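Aspartate aminotransferase (Thermotoga maritima, PDB 1O4S) catalyses the pyridoxal-phosphate-dependent transfer of the amino group from L-aspartate to 2-oxoglutarate, giving oxaloacetate and L-glutamate, and works as a homodimer. Local coordinates at residues Ile129-Val134 with Lys176-Asn181; Phe208-Asp213 with Asp236-Ile241; Ala113-Phe118 with Ile139-Leu144; Asn159-Leu164 with Val190-Phe195. All blocks are in the same frame, centred on the assembly; numbering follows the deposited sequence.

Contact 1: Ile129-Val134 with Lys176-Asn181; sequences IVFSPV and KAVLIN. With PLP (pyridoxal-5'-phosphate), chain M.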
# COMPACT_ATOMS: atom_id res chain seq x y z
N ILE B 129 -23.35 0.15 -4.16
CA ILE B 129 -24.19 1.22 -3.63
C ILE B 129 -23.45 1.93 -2.50
O ILE B 129 -22.96 1.28 -1.57
CB ILE B 129 -25.54 0.65 -3.17
CG1 ILE B 129 -26.37 0.28 -4.40
CG2 ILE B 129 -26.31 1.66 -2.28
CD1 ILE B 129 -27.47 -0.66 -4.13
N VAL B 130 -23.35 3.26 -2.57
CA VAL B 130 -22.82 4.06 -1.46
C VAL B 130 -23.86 5.10 -1.06
O VAL B 130 -24.80 5.38 -1.81
CB VAL B 130 -21.47 4.73 -1.81
CG1 VAL B 130 -20.52 3.72 -2.43
CG2 VAL B 130 -21.67 5.90 -2.73
N PHE B 131 -23.70 5.66 0.13
CA PHE B 131 -24.64 6.59 0.71
C PHE B 131 -23.96 7.92 0.90
O PHE B 131 -22.93 8.00 1.57
CB PHE B 131 -25.17 6.03 2.05
CG PHE B 131 -25.90 4.73 1.91
CD1 PHE B 131 -25.29 3.53 2.26
CD2 PHE B 131 -27.19 4.69 1.36
CE1 PHE B 131 -25.95 2.31 2.11
CE2 PHE B 131 -27.87 3.46 1.20
CZ PHE B 131 -27.24 2.27 1.58
N SER B 132 -24.51 8.97 0.31
CA SER B 132 -23.98 10.31 0.49
C SER B 132 -24.83 10.97 1.60
O SER B 132 -25.96 10.54 1.79
CB SER B 132 -24.05 11.10 -0.81
OG SER B 132 -25.39 11.37 -1.17
N PRO B 133 -24.31 11.96 2.33
CA PRO B 133 -22.90 12.43 2.21
C PRO B 133 -21.86 11.32 2.35
O PRO B 133 -21.98 10.47 3.22
CB PRO B 133 -22.77 13.46 3.36
CG PRO B 133 -24.18 13.96 3.58
CD PRO B 133 -25.08 12.77 3.28
N VAL B 134 -20.85 11.33 1.49
CA VAL B 134 -19.94 10.17 1.40
C VAL B 134 -18.48 10.58 1.49
O VAL B 134 -18.07 11.55 0.89
CB VAL B 134 -20.20 9.36 0.10
CG1 VAL B 134 -19.78 10.14 -1.13
CG2 VAL B 134 -19.52 7.98 0.13
N LYS B 176 -22.98 -5.79 -6.55
CA LYS B 176 -22.15 -6.74 -5.83
C LYS B 176 -21.99 -6.40 -4.34
O LYS B 176 -21.72 -7.27 -3.54
CB LYS B 176 -20.76 -6.81 -6.52
CG LYS B 176 -19.86 -7.96 -6.05
CD LYS B 176 -20.24 -9.31 -6.72
CE LYS B 176 -19.60 -10.53 -5.97
NZ LYS B 176 -18.13 -10.81 -6.28
N ALA B 177 -22.11 -5.13 -3.97
CA ALA B 177 -21.90 -4.73 -2.59
C ALA B 177 -22.63 -3.47 -2.21
O ALA B 177 -22.94 -2.62 -3.06
CB ALA B 177 -20.38 -4.58 -2.28
N VAL B 178 -22.95 -3.37 -0.92
CA VAL B 178 -23.44 -2.16 -0.35
C VAL B 178 -22.44 -1.76 0.74
O VAL B 178 -22.12 -2.54 1.65
CB VAL B 178 -24.84 -2.33 0.22
CG1 VAL B 178 -25.30 -1.04 0.99
CG2 VAL B 178 -25.84 -2.71 -0.88
N LEU B 179 -21.96 -0.53 0.62
CA LEU B 179 -20.98 0.04 1.51
C LEU B 179 -21.64 0.91 2.58
O LEU B 179 -22.31 1.89 2.27
CB LEU B 179 -20.02 0.92 0.70
CG LEU B 179 -18.95 1.64 1.51
CD1 LEU B 179 -18.04 0.63 2.20
CD2 LEU B 179 -18.17 2.57 0.59
N ILE B 180 -21.39 0.59 3.84
CA ILE B 180 -21.85 1.42 4.95
C ILE B 180 -20.68 1.91 5.80
O ILE B 180 -19.70 1.24 5.97
CB ILE B 180 -22.92 0.68 5.83
CG1 ILE B 180 -22.36 -0.64 6.37
CG2 ILE B 180 -24.26 0.48 5.04
CD1 ILE B 180 -23.25 -1.32 7.40
N ASN B 181 -20.83 3.12 6.30
CA ASN B 181 -19.85 3.81 7.11
C ASN B 181 -20.56 4.45 8.31
O ASN B 181 -21.05 5.60 8.25
CB ASN B 181 -19.18 4.88 6.27
CG ASN B 181 -18.21 5.75 7.09
OD1 ASN B 181 -18.10 6.95 6.82
ND2 ASN B 181 -17.48 5.15 8.03
N1 PLP M . -12.97 5.60 6.52
C2 PLP M . -13.28 6.89 6.92
C2A PLP M . -14.68 7.34 6.60
C3 PLP M . -12.33 7.71 7.54
O3 PLP M . -12.63 8.85 7.89
C4 PLP M . -11.05 7.22 7.82
C4A PLP M . -10.01 8.12 8.53
C5 PLP M . -10.78 5.88 7.42
C6 PLP M . -11.74 5.11 6.77
C5A PLP M . -9.48 5.14 7.62
O4P PLP M . -8.19 5.71 7.42
P PLP M . -6.85 4.90 7.73
O1P PLP M . -6.00 5.98 8.28
O2P PLP M . -7.13 3.79 8.66
O3P PLP M . -6.47 4.51 6.36
O HOH W 1 -21.59 4.48 1.66
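Neighbouring parallel strands in the seven-stranded mixed sheet of this aminotransferase, 127-132 and 175-180, meet here around the bridge between Ile129 and Val178. Ile129 is gripped at both ends of its backbone: its N donates to Ala177 O (3.0 Å) and its O takes Leu179 N (3.0 Å), the latter in an almost straight bond of 177°. Beyond Ile129 a water continues the ladder, accepting from Phe131 N at 2.9 Å and donating to Leu179 O at 2.8 Å. Val178 CG1, anti to the backbone N (chi1 174°), is set obliquely against the Phe131 ring, 3.6 Å from CE1 of Phe131, while CG2 turns to Ile129 CB alongside. Ile180 CG2 reaches the same ring carbon. Leu179 O lies at the edge of the ring, 3.4 Å from Phe131 CD1. On the other face Val130 CG1 packs on Leu179 CD2. Next to Ile180, Asn181 OD1 approaches methyl C2A of PLP at 3.4 Å, its amide held by Asn185 N and Asp213 O. The water thus satisfies two buried backbone groups that do not bond each other directly, between faces lined by apolar side chains, and of the two segments only Asn181 reaches PLP.

Contact 2: Phe208-Asp213 with Asp236-Ile241; sequences FYIISD and DRIVYI. With PLP (pyridoxal-5'-phosphate), chain M.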
# COMPACT_ATOMS: atom_id res chain seq x y z
N PHE B 208 -25.58 -10.15 -2.16
CA PHE B 208 -24.52 -9.15 -2.20
C PHE B 208 -23.79 -9.07 -0.85
O PHE B 208 -24.30 -9.53 0.16
CB PHE B 208 -25.04 -7.76 -2.65
CG PHE B 208 -26.03 -7.11 -1.70
CD1 PHE B 208 -25.60 -6.38 -0.60
CD2 PHE B 208 -27.41 -7.19 -1.94
CE1 PHE B 208 -26.52 -5.76 0.26
CE2 PHE B 208 -28.34 -6.57 -1.08
CZ PHE B 208 -27.89 -5.86 0.02
N TYR B 209 -22.58 -8.51 -0.88
CA TYR B 209 -21.76 -8.31 0.31
C TYR B 209 -22.06 -7.00 0.97
O TYR B 209 -22.35 -6.00 0.29
CB TYR B 209 -20.27 -8.30 -0.04
CG TYR B 209 -19.72 -9.64 -0.39
CD1 TYR B 209 -19.33 -10.52 0.60
CD2 TYR B 209 -19.57 -10.04 -1.72
CE1 TYR B 209 -18.83 -11.77 0.29
CE2 TYR B 209 -19.05 -11.29 -2.06
CZ TYR B 209 -18.68 -12.15 -1.05
OH TYR B 209 -18.17 -13.41 -1.35
N ILE B 210 -21.99 -6.99 2.29
CA ILE B 210 -22.05 -5.75 3.04
C ILE B 210 -20.63 -5.45 3.48
O ILE B 210 -20.03 -6.25 4.19
CB ILE B 210 -22.98 -5.85 4.27
CG1 ILE B 210 -24.43 -6.09 3.83
CG2 ILE B 210 -22.86 -4.55 5.11
CD1 ILE B 210 -25.35 -6.33 4.98
N ILE B 211 -20.11 -4.32 3.03
CA ILE B 211 -18.81 -3.81 3.43
C ILE B 211 -19.05 -2.71 4.44
O ILE B 211 -19.67 -1.70 4.14
CB ILE B 211 -18.04 -3.27 2.23
CG1 ILE B 211 -17.87 -4.36 1.15
CG2 ILE B 211 -16.71 -2.73 2.70
CD1 ILE B 211 -17.34 -3.84 -0.17
N SER B 212 -18.54 -2.91 5.66
CA SER B 212 -18.80 -2.00 6.77
C SER B 212 -17.54 -1.38 7.32
O SER B 212 -16.70 -2.08 7.88
CB SER B 212 -19.54 -2.72 7.90
OG SER B 212 -20.03 -1.75 8.79
N ASP B 213 -17.43 -0.08 7.14
CA ASP B 213 -16.29 0.71 7.56
C ASP B 213 -16.62 1.32 8.92
O ASP B 213 -17.27 2.37 9.00
CB ASP B 213 -16.05 1.81 6.53
CG ASP B 213 -14.86 2.70 6.87
OD1 ASP B 213 -14.26 2.56 7.98
OD2 ASP B 213 -14.48 3.60 6.06
N ASP B 236 -20.37 -14.64 5.82
CA ASP B 236 -20.55 -15.08 4.42
C ASP B 236 -20.74 -13.93 3.45
O ASP B 236 -20.25 -13.97 2.30
CB ASP B 236 -21.70 -16.07 4.29
CG ASP B 236 -21.29 -17.48 4.64
OD1 ASP B 236 -22.20 -18.35 4.73
OD2 ASP B 236 -20.08 -17.81 4.82
N ARG B 237 -21.43 -12.90 3.94
CA ARG B 237 -21.73 -11.72 3.16
C ARG B 237 -21.27 -10.46 3.87
O ARG B 237 -21.71 -9.38 3.54
CB ARG B 237 -23.23 -11.70 2.88
CG ARG B 237 -23.66 -12.72 1.81
CD ARG B 237 -25.13 -13.08 1.83
NE ARG B 237 -25.43 -14.35 2.53
CZ ARG B 237 -25.74 -14.49 3.83
NH1 ARG B 237 -25.81 -13.43 4.65
NH2 ARG B 237 -25.98 -15.71 4.32
N ILE B 238 -20.36 -10.58 4.82
CA ILE B 238 -19.88 -9.40 5.57
C ILE B 238 -18.40 -9.19 5.37
O ILE B 238 -17.62 -10.11 5.55
CB ILE B 238 -20.15 -9.56 7.07
CG1 ILE B 238 -21.63 -9.86 7.35
CG2 ILE B 238 -19.67 -8.32 7.84
CD1 ILE B 238 -22.58 -8.73 6.99
N VAL B 239 -18.02 -7.96 5.04
CA VAL B 239 -16.63 -7.53 5.05
C VAL B 239 -16.54 -6.44 6.11
O VAL B 239 -17.12 -5.37 5.96
CB VAL B 239 -16.15 -6.98 3.66
CG1 VAL B 239 -14.73 -6.50 3.71
CG2 VAL B 239 -16.30 -8.06 2.58
N TYR B 240 -15.82 -6.71 7.19
CA TYR B 240 -15.72 -5.80 8.29
C TYR B 240 -14.38 -5.07 8.22
O TYR B 240 -13.34 -5.70 8.08
CB TYR B 240 -15.89 -6.58 9.59
CG TYR B 240 -15.71 -5.77 10.85
CD1 TYR B 240 -16.75 -4.99 11.36
CD2 TYR B 240 -14.46 -5.78 11.54
CE1 TYR B 240 -16.57 -4.23 12.54
CE2 TYR B 240 -14.28 -5.04 12.71
CZ TYR B 240 -15.33 -4.26 13.21
OH TYR B 240 -15.15 -3.56 14.37
N ILE B 241 -14.43 -3.75 8.31
CA ILE B 241 -13.24 -2.91 8.23
C ILE B 241 -13.10 -2.01 9.44
O ILE B 241 -14.03 -1.28 9.82
CB ILE B 241 -13.22 -2.12 6.90
CG1 ILE B 241 -13.08 -3.14 5.77
CG2 ILE B 241 -12.10 -1.08 6.91
CD1 ILE B 241 -13.12 -2.61 4.46
N1 PLP M . -12.97 5.60 6.52
C2 PLP M . -13.28 6.89 6.92
C2A PLP M . -14.68 7.34 6.60
C3 PLP M . -12.33 7.71 7.54
O3 PLP M . -12.63 8.85 7.89
C4 PLP M . -11.05 7.22 7.82
C4A PLP M . -10.01 8.12 8.53
C5 PLP M . -10.78 5.88 7.42
C6 PLP M . -11.74 5.11 6.77
C5A PLP M . -9.48 5.14 7.62
O4P PLP M . -8.19 5.71 7.42
P PLP M . -6.85 4.90 7.73
O1P PLP M . -6.00 5.98 8.28
O2P PLP M . -7.13 3.79 8.66
O3P PLP M . -6.47 4.51 6.36
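Asp213 and Ile241 form the last of four parallel bridges between strands 209-213 and 238-243, and from this end Asp213 reaches the cofactor. Its OD2 comes within 2.5 Å of the pyridine nitrogen N1 of PLP, as the aspartate of class I aminotransferases does. With CG anti to the backbone N (chi1 -179°), the carboxylate extends past the strand end toward the ring. A second shell steadies it: Tyr138 OH hydrogen-bonds OD2, and Val215 N makes a weak bond to OD1. Replacement by an alanine would probably leave N1 of the cofactor and the Tyr138 hydroxyl without their shared acid partner. Behind the carboxylate, the backbone ladder fixes the strand: Ile241 N bonds Ser212 O, Ser212 N bonds Val239 O, and Val239 N bonds Ile210 O. The ladder ends with Ile210 N on Arg237 O at 2.7 Å, nearly straight at 177°. Ile211 lies beside Val239, CG1 against CB, and sets CG2 4.0 Å from Ile241 CD1. On the other face Ile210 CB meets Ile238 CD1. At the far end Tyr209 CE1 packs against Asp236 O at 3.3 Å. The strands belong to one beta-alpha-beta unit whose short helix, 228-231, covers the Ile210, Ser212, Ile238 and Tyr240 face; helix 109-121 packs on Val239 and Ile241 across the sheet, and strand 175-180 flanks the other edge of 209-213.

Contact 3: Ala113-Phe118 with Ile139-Leu144; sequences ALFNAF and IPQIIL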
# COMPACT_ATOMS: atom_id res chain seq x y z
N ALA B 113 -7.56 -1.66 3.43
CA ALA B 113 -8.52 -2.73 3.63
C ALA B 113 -9.70 -2.53 2.69
O ALA B 113 -10.16 -3.49 2.06
CB ALA B 113 -8.98 -2.82 5.02
N LEU B 114 -10.16 -1.28 2.56
CA LEU B 114 -11.25 -0.96 1.66
C LEU B 114 -10.86 -1.25 0.20
O LEU B 114 -11.56 -1.92 -0.51
CB LEU B 114 -11.66 0.52 1.84
CG LEU B 114 -12.39 0.88 3.16
CD1 LEU B 114 -12.14 2.33 3.70
CD2 LEU B 114 -13.94 0.62 3.02
N PHE B 115 -9.71 -0.76 -0.24
CA PHE B 115 -9.28 -0.96 -1.60
C PHE B 115 -9.16 -2.46 -1.94
O PHE B 115 -9.64 -2.91 -3.00
CB PHE B 115 -7.95 -0.26 -1.84
CG PHE B 115 -7.42 -0.46 -3.22
CD1 PHE B 115 -6.27 -1.18 -3.45
CD2 PHE B 115 -8.09 0.09 -4.30
CE1 PHE B 115 -5.79 -1.40 -4.75
CE2 PHE B 115 -7.62 -0.14 -5.61
CZ PHE B 115 -6.45 -0.87 -5.81
N ASN B 116 -8.55 -3.21 -1.04
CA ASN B 116 -8.41 -4.66 -1.19
C ASN B 116 -9.75 -5.38 -1.30
O ASN B 116 -9.85 -6.33 -2.08
CB ASN B 116 -7.62 -5.30 -0.04
CG ASN B 116 -6.14 -4.95 -0.03
OD1 ASN B 116 -5.58 -4.36 -0.97
ND2 ASN B 116 -5.49 -5.33 1.06
N ALA B 117 -10.76 -4.93 -0.55
CA ALA B 117 -12.12 -5.47 -0.63
C ALA B 117 -12.73 -5.29 -2.02
O ALA B 117 -13.28 -6.23 -2.63
CB ALA B 117 -13.04 -4.83 0.44
N PHE B 118 -12.62 -4.07 -2.54
CA PHE B 118 -13.14 -3.78 -3.86
C PHE B 118 -12.40 -4.59 -4.93
O PHE B 118 -13.02 -5.11 -5.82
CB PHE B 118 -13.05 -2.29 -4.13
CG PHE B 118 -13.91 -1.46 -3.19
CD1 PHE B 118 -15.23 -1.83 -2.92
CD2 PHE B 118 -13.42 -0.29 -2.62
CE1 PHE B 118 -16.02 -1.06 -2.08
CE2 PHE B 118 -14.21 0.49 -1.80
CZ PHE B 118 -15.50 0.10 -1.52
N ILE B 139 -15.20 6.25 -3.73
CA ILE B 139 -15.53 6.25 -5.13
C ILE B 139 -14.25 6.10 -5.96
O ILE B 139 -14.20 5.26 -6.84
CB ILE B 139 -16.40 7.51 -5.48
CG1 ILE B 139 -17.81 7.29 -4.91
CG2 ILE B 139 -16.43 7.76 -7.00
CD1 ILE B 139 -18.77 8.47 -5.02
N PRO B 140 -13.22 6.90 -5.70
CA PRO B 140 -11.92 6.66 -6.33
C PRO B 140 -11.51 5.19 -6.27
O PRO B 140 -11.12 4.68 -7.31
CB PRO B 140 -11.00 7.56 -5.52
CG PRO B 140 -11.90 8.77 -5.27
CD PRO B 140 -13.20 8.14 -4.89
N GLN B 141 -11.68 4.53 -5.13
CA GLN B 141 -11.25 3.13 -4.96
C GLN B 141 -12.07 2.19 -5.81
O GLN B 141 -11.52 1.29 -6.49
CB GLN B 141 -11.32 2.71 -3.50
CG GLN B 141 -10.32 3.40 -2.59
CD GLN B 141 -10.43 2.95 -1.15
OE1 GLN B 141 -11.49 2.48 -0.74
NE2 GLN B 141 -9.36 3.10 -0.38
N ILE B 142 -13.37 2.40 -5.81
CA ILE B 142 -14.26 1.55 -6.60
C ILE B 142 -13.96 1.73 -8.07
O ILE B 142 -13.90 0.74 -8.79
CB ILE B 142 -15.75 1.85 -6.28
CG1 ILE B 142 -16.05 1.47 -4.83
CG2 ILE B 142 -16.67 1.14 -7.27
CD1 ILE B 142 -17.18 2.29 -4.22
N ILE B 143 -13.76 2.99 -8.50
CA ILE B 143 -13.33 3.29 -9.86
C ILE B 143 -12.02 2.56 -10.23
O ILE B 143 -11.96 1.91 -11.25
CB ILE B 143 -13.11 4.82 -10.12
CG1 ILE B 143 -14.42 5.63 -10.09
CG2 ILE B 143 -12.42 5.03 -11.45
CD1 ILE B 143 -15.59 4.88 -10.52
N LEU B 144 -11.00 2.67 -9.38
CA LEU B 144 -9.72 2.02 -9.62
C LEU B 144 -9.84 0.51 -9.73
O LEU B 144 -9.13 -0.12 -10.51
CB LEU B 144 -8.72 2.38 -8.53
CG LEU B 144 -8.21 3.79 -8.55
CD1 LEU B 144 -7.30 3.91 -7.33
CD2 LEU B 144 -7.49 4.13 -9.84
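The Phe118 ring receives Ile142 over one face and Gln141 at its edge. Ile142 CG1 sits 3.5 Å from the centroid of the Phe118 ring and only 8° off the normal, a well-centred CH-pi contact. In the plane of the ring, Gln141 OE1 lies 3.5 Å from Phe118 CE2, and the amide is turned 68° from the ring. Phe115 is met at its edge: Leu144 CB stands 4.0 Å from CE2, and Gln141 CB is also near the ring plane. Gln141 thus enters between the two phenylalanines, its chain extended beyond CG so that the amide spans the gap between the helices. Its OE1 presses on Leu114 CB at 3.2 Å and, though buried, has no hydrogen-bond partner in the model. NE2 of Gln141, by contrast, lies 3.9 Å from Phe115 CB and is held by His274 O of the second subunit, with a weak bond to Lys111 O. With an alanine in place of Phe118, Ile142 CG1 would be likely to lose the ring face it rests on, and a gap would open beside the Gln141 amide. The axes of the two helix segments approach to 9.0 Å and cross at -34°, their chains running in broadly the same direction. Helix 109-121 rests on strand 238-243 through Ala113, Leu114 and Ala117, with Leu114 also touching Trp135. Helix 138-144 leans on strand 148-153 through Ile139 and Ile142, while Phe115, Gln141 and Leu144 face the second subunit.

Contact 4: Asn159-Leu164 with Val190-Phe195; sequences NFQPSL and VYRREF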
# COMPACT_ATOMS: atom_id res chain seq x y z
N ASN B 159 -32.32 12.70 9.22
CA ASN B 159 -31.15 12.47 10.09
C ASN B 159 -30.03 11.72 9.37
O ASN B 159 -29.26 10.98 10.00
CB ASN B 159 -31.55 11.74 11.39
CG ASN B 159 -32.60 12.49 12.23
OD1 ASN B 159 -33.50 11.86 12.80
ND2 ASN B 159 -32.49 13.83 12.30
N PHE B 160 -29.94 11.93 8.06
CA PHE B 160 -29.03 11.21 7.17
C PHE B 160 -29.11 9.68 7.27
O PHE B 160 -28.12 8.98 7.06
CB PHE B 160 -27.60 11.71 7.37
CG PHE B 160 -27.41 13.13 6.96
CD1 PHE B 160 -27.05 14.10 7.89
CD2 PHE B 160 -27.56 13.51 5.64
CE1 PHE B 160 -26.83 15.43 7.50
CE2 PHE B 160 -27.36 14.83 5.24
CZ PHE B 160 -26.99 15.79 6.18
N GLN B 161 -30.30 9.18 7.57
CA GLN B 161 -30.54 7.74 7.66
C GLN B 161 -30.96 7.22 6.29
O GLN B 161 -31.87 7.77 5.66
CB GLN B 161 -31.61 7.40 8.70
CG GLN B 161 -31.28 7.84 10.12
CD GLN B 161 -30.07 7.10 10.70
OE1 GLN B 161 -29.90 5.90 10.45
NE2 GLN B 161 -29.25 7.82 11.46
N PRO B 162 -30.27 6.19 5.81
CA PRO B 162 -30.63 5.56 4.54
C PRO B 162 -31.94 4.77 4.64
O PRO B 162 -32.30 4.24 5.70
CB PRO B 162 -29.45 4.64 4.27
CG PRO B 162 -28.78 4.45 5.57
CD PRO B 162 -29.10 5.56 6.44
N SER B 163 -32.64 4.74 3.51
CA SER B 163 -33.93 4.10 3.40
C SER B 163 -33.72 2.68 2.84
O SER B 163 -33.25 2.51 1.72
CB SER B 163 -34.83 4.94 2.51
OG SER B 163 -35.99 4.21 2.16
N LEU B 164 -34.04 1.68 3.65
CA LEU B 164 -33.84 0.28 3.30
C LEU B 164 -34.73 -0.10 2.14
O LEU B 164 -34.37 -0.86 1.22
CB LEU B 164 -34.21 -0.56 4.50
CG LEU B 164 -33.97 -2.06 4.44
CD1 LEU B 164 -32.47 -2.34 4.42
CD2 LEU B 164 -34.68 -2.73 5.65
N VAL B 190 -24.94 7.63 13.21
CA VAL B 190 -24.80 6.23 13.48
C VAL B 190 -26.08 5.60 12.93
O VAL B 190 -27.18 6.03 13.25
CB VAL B 190 -24.65 6.05 14.99
CG1 VAL B 190 -25.28 4.78 15.48
CG2 VAL B 190 -23.21 6.17 15.44
N TYR B 191 -25.94 4.57 12.11
CA TYR B 191 -27.08 3.93 11.48
C TYR B 191 -27.88 3.08 12.45
O TYR B 191 -27.32 2.39 13.30
CB TYR B 191 -26.61 3.09 10.29
CG TYR B 191 -26.16 3.87 9.06
CD1 TYR B 191 -26.27 5.27 8.99
CD2 TYR B 191 -25.65 3.20 7.94
CE1 TYR B 191 -25.85 5.98 7.82
CE2 TYR B 191 -25.25 3.90 6.78
CZ TYR B 191 -25.36 5.28 6.73
OH TYR B 191 -24.99 5.97 5.61
N ARG B 192 -29.21 3.11 12.26
CA ARG B 192 -30.18 2.51 13.15
C ARG B 192 -30.08 1.00 13.02
O ARG B 192 -29.78 0.48 11.96
CB ARG B 192 -31.61 2.97 12.77
CG ARG B 192 -31.90 4.50 12.91
CD ARG B 192 -32.22 4.99 14.37
NE ARG B 192 -33.66 5.01 14.70
CZ ARG B 192 -34.19 5.37 15.90
NH1 ARG B 192 -33.41 5.73 16.92
NH2 ARG B 192 -35.50 5.35 16.07
N ARG B 193 -30.36 0.31 14.12
CA ARG B 193 -30.30 -1.13 14.18
C ARG B 193 -31.27 -1.78 13.17
O ARG B 193 -30.93 -2.75 12.51
CB ARG B 193 -30.61 -1.59 15.61
CG ARG B 193 -30.60 -3.10 15.78
CD ARG B 193 -30.83 -3.59 17.20
NE ARG B 193 -30.63 -5.04 17.25
CZ ARG B 193 -29.53 -5.67 17.69
NH1 ARG B 193 -28.48 -4.99 18.18
NH2 ARG B 193 -29.49 -7.01 17.65
N GLU B 194 -32.48 -1.24 13.09
CA GLU B 194 -33.53 -1.70 12.18
C GLU B 194 -33.08 -1.69 10.70
O GLU B 194 -33.32 -2.65 9.95
CB GLU B 194 -34.84 -0.89 12.41
CG GLU B 194 -34.70 0.43 13.22
CD GLU B 194 -34.38 0.26 14.73
OE1 GLU B 194 -33.56 1.04 15.30
OE2 GLU B 194 -34.97 -0.65 15.38
N PHE B 195 -32.39 -0.63 10.30
CA PHE B 195 -31.82 -0.54 8.95
C PHE B 195 -30.78 -1.66 8.70
O PHE B 195 -30.85 -2.35 7.69
CB PHE B 195 -31.21 0.85 8.72
CG PHE B 195 -30.43 0.95 7.44
CD1 PHE B 195 -31.07 1.27 6.25
CD2 PHE B 195 -29.06 0.71 7.43
CE1 PHE B 195 -30.34 1.34 5.05
CE2 PHE B 195 -28.34 0.79 6.25
CZ PHE B 195 -28.98 1.10 5.05
O HOH W 2 -25.80 8.47 5.49
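A single water ties Phe160 to Tyr191, donating to Phe160 O at 2.8 Å and lying 2.6 Å from Tyr191 OH, in the plane and at the edge of the tyrosine ring. Next along the loop, the bent side chain of Gln161 (chi2 -65°) turns its amide onto the backbone before helix 193-206. Gln161 NE2 donates to Val190 O at 3.3 Å, approaching from above the carbonyl plane, and OE1 receives a weak bond from Arg192 N, the N-cap residue of that helix. Arg192 CG also lies against Gln161 OE1, 3.5 Å away. Pro162 is shared by two aromatic rings. Its CD stands over a face of Tyr191, 3.8 Å from the centroid, and its CG over a face of Phe195, 3.6 Å from the centroid; both are CH-pi contacts set toward the ring rims. Leu164 adds its CB at 4.0 Å from Phe195 CD1. Ser163 caps the start of helix 164-170, its OG bonded to Glu166 N and Glu165 OE1, and Phe131 of strand 127-132 backs Pro162, Tyr191 and Phe195. With one weak and one long direct hydrogen bond, the loop is probably held mainly by the proline between its aromatic partners, with the amide and the water fixing its course.

How the contacts relate
From the N terminus, contact 3 opens on helix 109-121; strand 127-132 then opens contact 1 before helix 138-144 closes contact 3. Loop 159-164 opens contact 4, strand 175-180 closes contact 1, and 190-195 closes contact 4. Contact 1 therefore crosses both contacts 3 and 4, which follow each other in series, and contact 2 comes last, closing its own loop of 22 residues. Contacts 1 and 2 fuse into one sheet through strands 175-180 and 209-213, and both reach PLP. Contact 3 lies on one face, Phe118 touching Leu179 and Ile211; contact 4 lies on the other, Pro162 and Tyr191 meeting Phe131.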